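PDB 4UOP: lipoteichoic acid primase from Listeria monocytogenes, which belongs to the sulfatase-like family of enzymes and carries a magnesium ion bound in its extracellular catalytic domain. Local coordinates for residues Y375-P378 / E379-F383; A309-A312 / D313-I317; K416-D419 / A420-L424; G123-N127 / T128-G132. One frame throughout, in Å; residues are numbered along the deposited sequence.

Contact 1 of 4, residues Y375-P378 / E379-F383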
loop_
_atom_site.group_PDB
_atom_site.type_symbol
_atom_site.label_atom_id
_atom_site.label_comp_id
_atom_site.label_asym_id
_atom_site.label_seq_id
_atom_site.Cartn_x
_atom_site.Cartn_y
_atom_site.Cartn_z
ATOM N N TYR B 375 1.806 -7.503 0.956
ATOM C CA TYR B 375 1.185 -6.240 1.371
ATOM C C TYR B 375 0.645 -6.267 2.785
ATOM O O TYR B 375 1.117 -5.523 3.629
ATOM C CB TYR B 375 0.110 -5.785 0.409
ATOM C CG TYR B 375 -0.369 -4.389 0.696
ATOM C CD1 TYR B 375 0.487 -3.302 0.545
ATOM C CD2 TYR B 375 -1.658 -4.158 1.146
ATOM C CE1 TYR B 375 0.052 -2.014 0.795
ATOM C CE2 TYR B 375 -2.105 -2.870 1.400
ATOM C CZ TYR B 375 -1.242 -1.812 1.234
ATOM O OH TYR B 375 -1.655 -0.534 1.494
ATOM N N THR B 376 -0.352 -7.102 3.046
ATOM C CA THR B 376 -0.858 -7.296 4.392
ATOM C C THR B 376 -0.082 -8.397 5.121
ATOM O O THR B 376 -0.245 -8.583 6.323
ATOM C CB THR B 376 -2.353 -7.658 4.376
ATOM O OG1 THR B 376 -2.554 -8.816 3.563
ATOM C CG2 THR B 376 -3.181 -6.523 3.819
ATOM N N MET B 377 0.751 -9.132 4.381
ATOM C CA MET B 377 1.686 -10.099 4.954
ATOM C C MET B 377 3.049 -9.822 4.351
ATOM O O MET B 377 3.126 -9.340 3.226
ATOM C CB MET B 377 1.271 -11.533 4.601
ATOM C CG MET B 377 -0.150 -11.861 5.005
ATOM S SD MET B 377 -0.588 -13.576 4.657
ATOM C CE MET B 377 0.406 -14.453 5.855
ATOM N N PRO B 378 4.125 -10.139 5.079
ATOM C CA PRO B 378 5.444 -9.915 4.483
ATOM C C PRO B 378 5.741 -10.816 3.294
ATOM O O PRO B 378 5.218 -11.931 3.206
ATOM C CB PRO B 378 6.421 -10.200 5.633
ATOM C CG PRO B 378 5.651 -10.949 6.650
ATOM C CD PRO B 378 4.216 -10.558 6.491
ATOM N N GLU B 379 6.594 -10.328 2.401
ATOM C CA GLU B 379 6.970 -11.045 1.185
ATOM C C GLU B 379 7.559 -12.395 1.574
ATOM O O GLU B 379 8.391 -12.473 2.478
ATOM C CB GLU B 379 8.014 -10.256 0.381
ATOM C CG GLU B 379 7.630 -8.811 0.058
ATOM C CD GLU B 379 7.090 -8.615 -1.342
ATOM O OE1 GLU B 379 7.693 -9.154 -2.295
ATOM O OE2 GLU B 379 6.075 -7.896 -1.499
ATOM N N GLY B 380 7.143 -13.448 0.876
ATOM C CA GLY B 380 7.561 -14.807 1.194
ATOM C C GLY B 380 6.513 -15.567 1.994
ATOM O O GLY B 380 6.660 -16.765 2.220
ATOM N N SER B 381 5.480 -14.862 2.463
ATOM C CA SER B 381 4.342 -15.511 3.072
ATOM C C SER B 381 3.577 -16.300 2.022
ATOM O O SER B 381 3.454 -15.846 0.884
ATOM C CB SER B 381 3.385 -14.472 3.657
ATOM O OG SER B 381 3.975 -13.721 4.680
ATOM N N TYR B 382 3.029 -17.454 2.408
ATOM C CA TYR B 382 2.218 -18.257 1.487
ATOM C C TYR B 382 1.271 -19.222 2.199
ATOM O O TYR B 382 1.498 -19.600 3.363
ATOM C CB TYR B 382 3.112 -19.031 0.509
ATOM C CG TYR B 382 4.013 -20.022 1.178
ATOM C CD1 TYR B 382 3.569 -21.293 1.472
ATOM C CD2 TYR B 382 5.321 -19.683 1.534
ATOM C CE1 TYR B 382 4.387 -22.212 2.100
ATOM C CE2 TYR B 382 6.147 -20.598 2.169
ATOM C CZ TYR B 382 5.676 -21.863 2.438
ATOM O OH TYR B 382 6.467 -22.790 3.067
ATOM N N PHE B 383 0.232 -19.630 1.477
ATOM C CA PHE B 383 -0.728 -20.636 1.935
ATOM C C PHE B 383 -0.609 -21.912 1.110
ATOM O O PHE B 383 -0.573 -21.837 -0.107
ATOM C CB PHE B 383 -2.164 -20.153 1.754
ATOM C CG PHE B 383 -2.478 -18.847 2.416
ATOM C CD1 PHE B 383 -2.188 -18.635 3.743
ATOM C CD2 PHE B 383 -3.143 -17.853 1.715
ATOM C CE1 PHE B 383 -2.518 -17.431 4.359
ATOM C CE2 PHE B 383 -3.483 -16.656 2.317
ATOM C CZ PHE B 383 -3.164 -16.438 3.642
HETATM O O HOH W 1 4.405 -7.487 1.374
#
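P378 and S381 close the turn that joins residues 375-378 to residues 379-383. Two hydrogen bonds meet on one acceptor here. S381 N reaches P378 O at 3.0 Å, tilted 19° from the carbonyl plane. S381 OG makes the shorter bond to P378 O, 2.6 Å, in the carbonyl plane and on a lone pair. The hydroxyl stands beside its own backbone N (chi1 -63°), and one serine can therefore grip the same oxygen twice. The P378 ring lies alongside, with CD 3.7 Å from S381 OG.

Apolar packing is carried by M377. Its chain bends at the last torsion (chi3 70°), which lays CE against S381 CB at 3.7 Å. The sulfur turns to F383, with M377 SD 4.0 Å from F383 CZ. SD approaches the F383 ring obliquely, a Met-aromatic contact. The same ring stacks on F100.

Water 1 ties the polar backbone together. It accepts from Y375 N at 2.6 Å and donates to M377 O at 2.9 Å. Its bond to E379 OE2 is weak, and the stronger partner of that carboxylate is R374.

Residues P378 to S381 form a type II beta turn, with G380 at positive phi in its third position. The turn leads straight into strand 381-383, which pairs antiparallel with strand 371-373 in the five-stranded sheet.

Contact 2 of 4, residues A309-A312 / D313-I317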
loop_
_atom_site.group_PDB
_atom_site.type_symbol
_atom_site.label_atom_id
_atom_site.label_comp_id
_atom_site.label_asym_id
_atom_site.label_seq_id
_atom_site.Cartn_x
_atom_site.Cartn_y
_atom_site.Cartn_z
ATOM N N ALA B 309 -5.519 -20.752 11.566
ATOM C CA ALA B 309 -4.365 -19.918 11.356
ATOM C C ALA B 309 -4.898 -18.624 10.785
ATOM O O ALA B 309 -5.822 -18.650 9.973
ATOM C CB ALA B 309 -3.405 -20.578 10.383
ATOM N N GLU B 310 -4.365 -17.494 11.227
ATOM C CA GLU B 310 -4.768 -16.214 10.663
ATOM C C GLU B 310 -3.557 -15.526 10.037
ATOM O O GLU B 310 -2.441 -15.653 10.532
ATOM C CB GLU B 310 -5.495 -15.320 11.688
ATOM C CG GLU B 310 -6.872 -15.839 12.130
ATOM C CD GLU B 310 -8.067 -15.549 11.185
ATOM O OE1 GLU B 310 -7.924 -15.321 9.936
ATOM O OE2 GLU B 310 -9.214 -15.568 11.725
ATOM N N PRO B 311 -3.770 -14.809 8.921
ATOM C CA PRO B 311 -5.084 -14.481 8.349
ATOM C C PRO B 311 -5.649 -15.500 7.359
ATOM O O PRO B 311 -6.591 -15.174 6.628
ATOM C CB PRO B 311 -4.812 -13.161 7.652
ATOM C CG PRO B 311 -3.428 -13.335 7.137
ATOM C CD PRO B 311 -2.694 -14.113 8.200
ATOM N N ALA B 312 -5.106 -16.720 7.354
ATOM C CA ALA B 312 -5.513 -17.741 6.416
ATOM C C ALA B 312 -7.015 -17.943 6.398
ATOM O O ALA B 312 -7.611 -17.988 5.324
ATOM C CB ALA B 312 -4.813 -19.070 6.710
ATOM N N ASP B 313 -7.640 -18.060 7.563
ATOM C CA ASP B 313 -9.058 -18.385 7.570
ATOM C C ASP B 313 -9.887 -17.316 6.869
ATOM O O ASP B 313 -10.733 -17.658 6.064
ATOM C CB ASP B 313 -9.630 -18.595 8.961
ATOM C CG ASP B 313 -10.965 -19.318 8.915
ATOM O OD1 ASP B 313 -11.074 -20.352 8.207
ATOM O OD2 ASP B 313 -11.925 -18.849 9.564
ATOM N N ASP B 314 -9.644 -16.041 7.188
ATOM C CA ASP B 314 -10.391 -14.928 6.582
ATOM C C ASP B 314 -10.079 -14.705 5.119
ATOM O O ASP B 314 -10.933 -14.263 4.365
ATOM C CB ASP B 314 -10.115 -13.612 7.324
ATOM C CG ASP B 314 -10.838 -13.521 8.664
ATOM O OD1 ASP B 314 -11.804 -14.265 8.910
ATOM O OD2 ASP B 314 -10.447 -12.655 9.453
ATOM N N TYR B 315 -8.870 -15.055 4.695
ATOM C CA TYR B 315 -8.489 -14.832 3.310
ATOM C C TYR B 315 -9.145 -15.814 2.339
ATOM O O TYR B 315 -9.019 -15.669 1.135
ATOM C CB TYR B 315 -6.964 -14.869 3.175
ATOM C CG TYR B 315 -6.271 -13.579 3.555
ATOM C CD1 TYR B 315 -6.796 -12.737 4.523
ATOM C CD2 TYR B 315 -5.065 -13.222 2.978
ATOM C CE1 TYR B 315 -6.152 -11.566 4.895
ATOM C CE2 TYR B 315 -4.405 -12.060 3.349
ATOM C CZ TYR B 315 -4.955 -11.239 4.313
ATOM O OH TYR B 315 -4.327 -10.080 4.714
ATOM N N ARG B 316 -9.852 -16.817 2.857
ATOM C CA ARG B 316 -10.597 -17.698 1.990
ATOM C C ARG B 316 -11.802 -16.978 1.395
ATOM O O ARG B 316 -12.588 -16.347 2.122
ATOM C CB ARG B 316 -11.061 -18.959 2.729
ATOM C CG ARG B 316 -9.970 -19.737 3.471
ATOM C CD ARG B 316 -10.512 -20.426 4.724
ATOM N NE ARG B 316 -11.487 -21.368 4.358
ATOM C CZ ARG B 316 -12.563 -21.716 5.054
ATOM N NH1 ARG B 316 -12.874 -21.233 6.255
ATOM N NH2 ARG B 316 -13.323 -22.615 4.506
ATOM N N ILE B 317 -11.963 -17.130 0.091
ATOM C CA ILE B 317 -13.059 -16.550 -0.665
ATOM C C ILE B 317 -13.805 -17.700 -1.314
ATOM O O ILE B 317 -13.192 -18.721 -1.673
ATOM C CB ILE B 317 -12.578 -15.536 -1.741
ATOM C CG1 ILE B 317 -11.369 -16.090 -2.505
ATOM C CG2 ILE B 317 -12.192 -14.232 -1.070
ATOM C CD1 ILE B 317 -10.964 -15.330 -3.748
HETATM O O HOH W 2 -11.607 -17.400 11.774
HETATM O O HOH W 3 -7.429 -12.442 9.265
#
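A309 and D313 open the short helical turn in which residues 309-312 pass into residues 313-317. D313 N bonds to A309 O at 3.1 Å. Two residues on, Y315 N bonds to P311 O at 3.0 Å. The peptide bond before P311 is cis. The helix here is short and weakly bonded.

The P311 ring lies over one face of Y315. P311 CB comes within 3.5 Å of Y315 CE1, in a CH-pi contact 28° off the ring normal. Y315 OH is bonded to T376 OG1, and its ring also meets H286.

This turn belongs to the sulfatase-like part of the chain. It leads from the loop after strand 277-283 into strand 319-322, and those two strands pair antiparallel in the large mixed sheet.

E310 bends at its second torsion (chi2 -81°), which brings its carboxylate back to the helix. E310 OE1 takes a weak bond from D314 N at 3.3 Å. It also lies 3.7 Å from D314 OD2, a like charge. Water 3 donates to both oxygens and may ease the repulsion. D314 OD1 is held elsewhere by T290 and N71. Water 2 donates to E310 OE2 and to D313 OD2, the latter at 2.7 Å. The other oxygen, D313 OD1, forms a salt bridge with R316 NH1 at 2.8 Å, met on its syn side but 32° out of the carboxylate plane.

Contact 3 of 4, residues K416-D419 / A420-L424; sequences KRFD and ASRKL
F418 and R422, one helical turn apart, meet with the tip of the ring over a guanidinium face. The F418 side chain leaves the helix with CG anti to the backbone N (chi1 161°). The ring stands out from the helix, and R422 comes back to it. R422 starts beside its own N and bends at chi3 (-57°), which folds the guanidinium group back over the phenyl tip. F418 CZ sits over the centre of one guanidinium face, 3.4 Å from R422 CZ. The two planes are 35° apart, so the overlap is inclined and not flat. R422 CG lies over a face of the ring.

S421 makes the second distinctive contact. Its OG is turned back to the preceding helical turn, and S421 OG bonds to R417 O at 2.8 Å. S421 N bonds to the same R417 O, also at 2.8 Å. The two donors come from opposite faces of the carbonyl plane. This buried hydroxyl is thus satisfied within its own helix.

D419 and R422 do not touch through their charged ends. Water 4 links them, donating to D419 OD1 at 2.6 Å and accepting from R422 NH2 at 2.8 Å. D419 OD2 has a salt bridge to K415.

Both segments belong to helix 412-433. R417 and S421 pack on Y382 of strand 381-383, F418 meets F395, and K423 and L424 lie against helix 34-41.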
loop_
_atom_site.group_PDB
_atom_site.type_symbol
_atom_site.label_atom_id
_atom_site.label_comp_id
_atom_site.label_asym_id
_atom_site.label_seq_id
_atom_site.Cartn_x
_atom_site.Cartn_y
_atom_site.Cartn_z
ATOM N N LYS B 416 11.956 -23.892 0.730
ATOM C CA LYS B 416 11.885 -23.809 -0.727
ATOM C C LYS B 416 10.692 -22.971 -1.205
ATOM O O LYS B 416 10.829 -22.181 -2.133
ATOM C CB LYS B 416 11.841 -25.199 -1.354
ATOM C CG LYS B 416 13.220 -25.817 -1.476
ATOM C CD LYS B 416 13.156 -27.301 -1.794
ATOM C CE LYS B 416 14.531 -27.942 -1.667
ATOM N NZ LYS B 416 14.470 -29.401 -1.960
ATOM N N ARG B 417 9.536 -23.135 -0.565
ATOM C CA ARG B 417 8.356 -22.356 -0.947
ATOM C C ARG B 417 8.485 -20.889 -0.565
ATOM O O ARG B 417 7.970 -20.031 -1.274
ATOM C CB ARG B 417 7.082 -22.951 -0.348
ATOM C CG ARG B 417 6.663 -24.246 -1.011
ATOM C CD ARG B 417 5.294 -24.694 -0.538
ATOM N NE ARG B 417 4.999 -26.050 -0.981
ATOM C CZ ARG B 417 5.132 -27.155 -0.246
ATOM N NH1 ARG B 417 5.545 -27.113 1.022
ATOM N NH2 ARG B 417 4.839 -28.331 -0.791
ATOM N N PHE B 418 9.156 -20.606 0.551
ATOM C CA PHE B 418 9.431 -19.227 0.942
ATOM C C PHE B 418 10.326 -18.545 -0.086
ATOM O O PHE B 418 10.037 -17.437 -0.547
ATOM C CB PHE B 418 10.079 -19.181 2.331
ATOM C CG PHE B 418 10.788 -17.893 2.626
ATOM C CD1 PHE B 418 10.078 -16.760 2.987
ATOM C CD2 PHE B 418 12.177 -17.819 2.542
ATOM C CE1 PHE B 418 10.735 -15.575 3.266
ATOM C CE2 PHE B 418 12.838 -16.640 2.817
ATOM C CZ PHE B 418 12.116 -15.515 3.182
ATOM N N ASP B 419 11.409 -19.224 -0.462
ATOM C CA ASP B 419 12.325 -18.695 -1.472
ATOM C C ASP B 419 11.648 -18.534 -2.832
ATOM O O ASP B 419 11.787 -17.496 -3.482
ATOM C CB ASP B 419 13.554 -19.612 -1.617
ATOM C CG ASP B 419 14.474 -19.561 -0.407
ATOM O OD1 ASP B 419 14.561 -18.507 0.258
ATOM O OD2 ASP B 419 15.145 -20.577 -0.135
ATOM N N ALA B 420 10.930 -19.561 -3.267
ATOM C CA ALA B 420 10.154 -19.491 -4.505
ATOM C C ALA B 420 9.141 -18.351 -4.475
ATOM O O ALA B 420 9.014 -17.599 -5.441
ATOM C CB ALA B 420 9.446 -20.792 -4.753
ATOM N N SER B 421 8.407 -18.224 -3.376
ATOM C CA SER B 421 7.429 -17.130 -3.268
ATOM C C SER B 421 8.079 -15.765 -3.477
ATOM O O SER B 421 7.586 -14.941 -4.245
ATOM C CB SER B 421 6.713 -17.181 -1.925
ATOM O OG SER B 421 5.882 -18.319 -1.848
ATOM N N ARG B 422 9.189 -15.509 -2.797
ATOM C CA ARG B 422 9.844 -14.222 -2.937
ATOM C C ARG B 422 10.347 -14.014 -4.364
ATOM O O ARG B 422 10.226 -12.928 -4.906
ATOM C CB ARG B 422 10.983 -14.063 -1.918
ATOM C CG ARG B 422 10.485 -13.983 -0.476
ATOM C CD ARG B 422 11.402 -13.158 0.410
ATOM N NE ARG B 422 12.768 -13.661 0.416
ATOM C CZ ARG B 422 13.736 -13.208 1.217
ATOM N NH1 ARG B 422 13.495 -12.236 2.095
ATOM N NH2 ARG B 422 14.950 -13.741 1.146
ATOM N N LYS B 423 10.906 -15.058 -4.965
ATOM C CA LYS B 423 11.455 -14.948 -6.315
ATOM C C LYS B 423 10.336 -14.727 -7.346
ATOM O O LYS B 423 10.471 -13.917 -8.264
ATOM C CB LYS B 423 12.263 -16.200 -6.660
ATOM C CG LYS B 423 13.136 -16.036 -7.888
ATOM C CD LYS B 423 14.170 -17.148 -7.967
ATOM C CE LYS B 423 14.921 -17.120 -9.289
ATOM N NZ LYS B 423 15.866 -18.275 -9.408
ATOM N N LEU B 424 9.221 -15.427 -7.165
ATOM C CA LEU B 424 8.039 -15.235 -8.017
ATOM C C LEU B 424 7.510 -13.809 -7.992
ATOM O O LEU B 424 7.173 -13.252 -9.041
ATOM C CB LEU B 424 6.896 -16.154 -7.598
ATOM C CG LEU B 424 6.924 -17.600 -8.051
ATOM C CD1 LEU B 424 5.670 -18.281 -7.538
ATOM C CD2 LEU B 424 7.021 -17.717 -9.564
HETATM O O HOH W 4 14.527 -15.976 -0.418
#

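Contact 4 of 4, residues G123-N127 / T128-G132; sequences GYYTN and TQTYG
T130 sets its CG2 in the angle between the rings of Y125 and Y131. Its chi1 of -55° points CG2 anti to the backbone N and leaves OG1 beside that N. N127 has chi1 -80°, which sends its amide alongside Y131. The motif is the start of a short helix, 127-130, in the sulfatase-like part of the chain.

The T130 methyl lies over the centre of the Y125 ring, with T130 CG2 4.0 Å from the Y125 centroid, a CH-pi contact. The same T130 CG2 stands 3.8 Å above the plane of the Y131 ring. Y124 CD1 meets the opposite face of Y125 near its rim.

T126 occupies the N-cap position, but its side chain makes no capping bond. Its carbonyl opens the helix instead. T126 O accepts from Q129 N and from T130 N, each at 3.0 Å. The T130 bond is nearly straight, while Q129 N comes from above the carbonyl plane. Y131 N then bonds to N127 O at 2.9 Å.

N127 OD1 meets Y131 at the ring edge, in plane, 3.3 Å from Y131 CE2. Amide and ring planes stand 75° apart. Both residues pack on W113 of helix 107-117, the helix that holds the magnesium ligand T108. Y131 OH is bonded to N433. T128 OG1 is bonded to Y161 O. Y125 also packs on K289 of the second subunit.

Water 5 spans the junction, accepting from T126 N at 2.9 Å and lying 3.2 Å from T130 OG1.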
loop_
_atom_site.group_PDB
_atom_site.type_symbol
_atom_site.label_atom_id
_atom_site.label_comp_id
_atom_site.label_asym_id
_atom_site.label_seq_id
_atom_site.Cartn_x
_atom_site.Cartn_y
_atom_site.Cartn_z
ATOM N N GLY B 123 3.278 -4.820 -4.542
ATOM C CA GLY B 123 3.425 -4.515 -3.115
ATOM C C GLY B 123 3.368 -3.011 -2.851
ATOM O O GLY B 123 3.208 -2.585 -1.714
ATOM N N TYR B 124 3.495 -2.217 -3.912
ATOM C CA TYR B 124 3.730 -0.770 -3.831
ATOM C C TYR B 124 2.667 0.025 -4.609
ATOM O O TYR B 124 2.062 0.940 -4.060
ATOM C CB TYR B 124 5.144 -0.497 -4.378
ATOM C CG TYR B 124 5.615 0.949 -4.462
ATOM C CD1 TYR B 124 5.161 1.795 -5.473
ATOM C CD2 TYR B 124 6.576 1.450 -3.575
ATOM C CE1 TYR B 124 5.605 3.107 -5.572
ATOM C CE2 TYR B 124 7.031 2.761 -3.669
ATOM C CZ TYR B 124 6.542 3.584 -4.668
ATOM O OH TYR B 124 6.985 4.884 -4.771
ATOM N N TYR B 125 2.458 -0.326 -5.882
ATOM C CA TYR B 125 1.480 0.349 -6.762
ATOM C C TYR B 125 0.064 -0.249 -6.728
ATOM O O TYR B 125 -0.149 -1.346 -6.229
ATOM C CB TYR B 125 1.939 0.256 -8.222
ATOM C CG TYR B 125 3.318 0.784 -8.529
ATOM C CD1 TYR B 125 3.592 2.148 -8.484
ATOM C CD2 TYR B 125 4.345 -0.083 -8.911
ATOM C CE1 TYR B 125 4.858 2.633 -8.786
ATOM C CE2 TYR B 125 5.611 0.392 -9.217
ATOM C CZ TYR B 125 5.861 1.750 -9.150
ATOM O OH TYR B 125 7.113 2.223 -9.455
ATOM N N THR B 126 -0.894 0.507 -7.265
ATOM C CA THR B 126 -2.143 -0.056 -7.784
ATOM C C THR B 126 -1.893 -0.319 -9.266
ATOM O O THR B 126 -1.770 0.620 -10.061
ATOM C CB THR B 126 -3.342 0.895 -7.581
ATOM O OG1 THR B 126 -3.605 1.015 -6.181
ATOM C CG2 THR B 126 -4.583 0.364 -8.243
ATOM N N ASN B 127 -1.794 -1.591 -9.635
ATOM C CA ASN B 127 -1.362 -1.954 -10.982
ATOM C C ASN B 127 -2.304 -1.467 -12.065
ATOM O O ASN B 127 -1.856 -1.133 -13.160
ATOM C CB ASN B 127 -1.109 -3.469 -11.102
ATOM C CG ASN B 127 0.237 -3.877 -10.533
ATOM O OD1 ASN B 127 1.049 -3.028 -10.161
ATOM N ND2 ASN B 127 0.474 -5.165 -10.444
ATOM N N THR B 128 -3.604 -1.414 -11.769
ATOM C CA THR B 128 -4.553 -0.960 -12.774
ATOM C C THR B 128 -4.314 0.518 -13.102
ATOM O O THR B 128 -4.614 0.949 -14.205
ATOM C CB THR B 128 -6.027 -1.196 -12.364
ATOM O OG1 THR B 128 -6.329 -0.480 -11.167
ATOM C CG2 THR B 128 -6.290 -2.685 -12.163
ATOM N N GLN B 129 -3.777 1.272 -12.143
ATOM C CA GLN B 129 -3.409 2.678 -12.356
ATOM C C GLN B 129 -2.076 2.763 -13.076
ATOM O O GLN B 129 -1.983 3.314 -14.159
ATOM C CB GLN B 129 -3.283 3.413 -11.022
ATOM C CG GLN B 129 -4.606 3.610 -10.300
ATOM C CD GLN B 129 -5.316 4.893 -10.689
ATOM O OE1 GLN B 129 -4.904 5.605 -11.617
ATOM N NE2 GLN B 129 -6.390 5.199 -9.973
ATOM N N THR B 130 -1.053 2.194 -12.464
ATOM C CA THR B 130 0.320 2.334 -12.949
ATOM C C THR B 130 0.561 1.709 -14.321
ATOM O O THR B 130 1.384 2.218 -15.096
ATOM C CB THR B 130 1.299 1.739 -11.929
ATOM O OG1 THR B 130 1.072 2.361 -10.661
ATOM C CG2 THR B 130 2.763 1.959 -12.348
ATOM N N TYR B 131 -0.136 0.617 -14.636
ATOM C CA TYR B 131 0.138 -0.104 -15.884
ATOM C C TYR B 131 -1.019 -0.089 -16.880
ATOM O O TYR B 131 -1.033 -0.849 -17.855
ATOM C CB TYR B 131 0.588 -1.524 -15.559
ATOM C CG TYR B 131 1.846 -1.546 -14.734
ATOM C CD1 TYR B 131 3.071 -1.196 -15.298
ATOM C CD2 TYR B 131 1.816 -1.873 -13.376
ATOM C CE1 TYR B 131 4.225 -1.197 -14.547
ATOM C CE2 TYR B 131 2.974 -1.878 -12.618
ATOM C CZ TYR B 131 4.178 -1.546 -13.210
ATOM O OH TYR B 131 5.329 -1.552 -12.468
ATOM N N GLY B 132 -1.967 0.823 -16.675
ATOM C CA GLY B 132 -3.047 1.027 -17.624
ATOM C C GLY B 132 -2.597 1.536 -18.983
ATOM O O GLY B 132 -3.374 1.504 -19.932
HETATM O O HOH W 5 -0.313 3.296 -7.910
#

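How the contacts relate
Along the chain the order is contact 4, contact 2, contact 1, contact 3. Contacts 4 and 2 fall in the sulfatase-like range, yet their centres are 25 Å apart and they do not touch. Contact 1 lies between the others and touches all three. Its centre lies about 12 Å from that of contact 2 and about 11 Å from that of contact 3. Toward contact 2, M377 packs on P311 and F383 on A312. Toward contact 3, Y382 and G380 lie against helix 412-433. Contact 4 reaches it through G123 and Y375. The small antiparallel sheet thus joins the C-terminal helix to the main domain. Contacts 1 and 4 also border the second subunit.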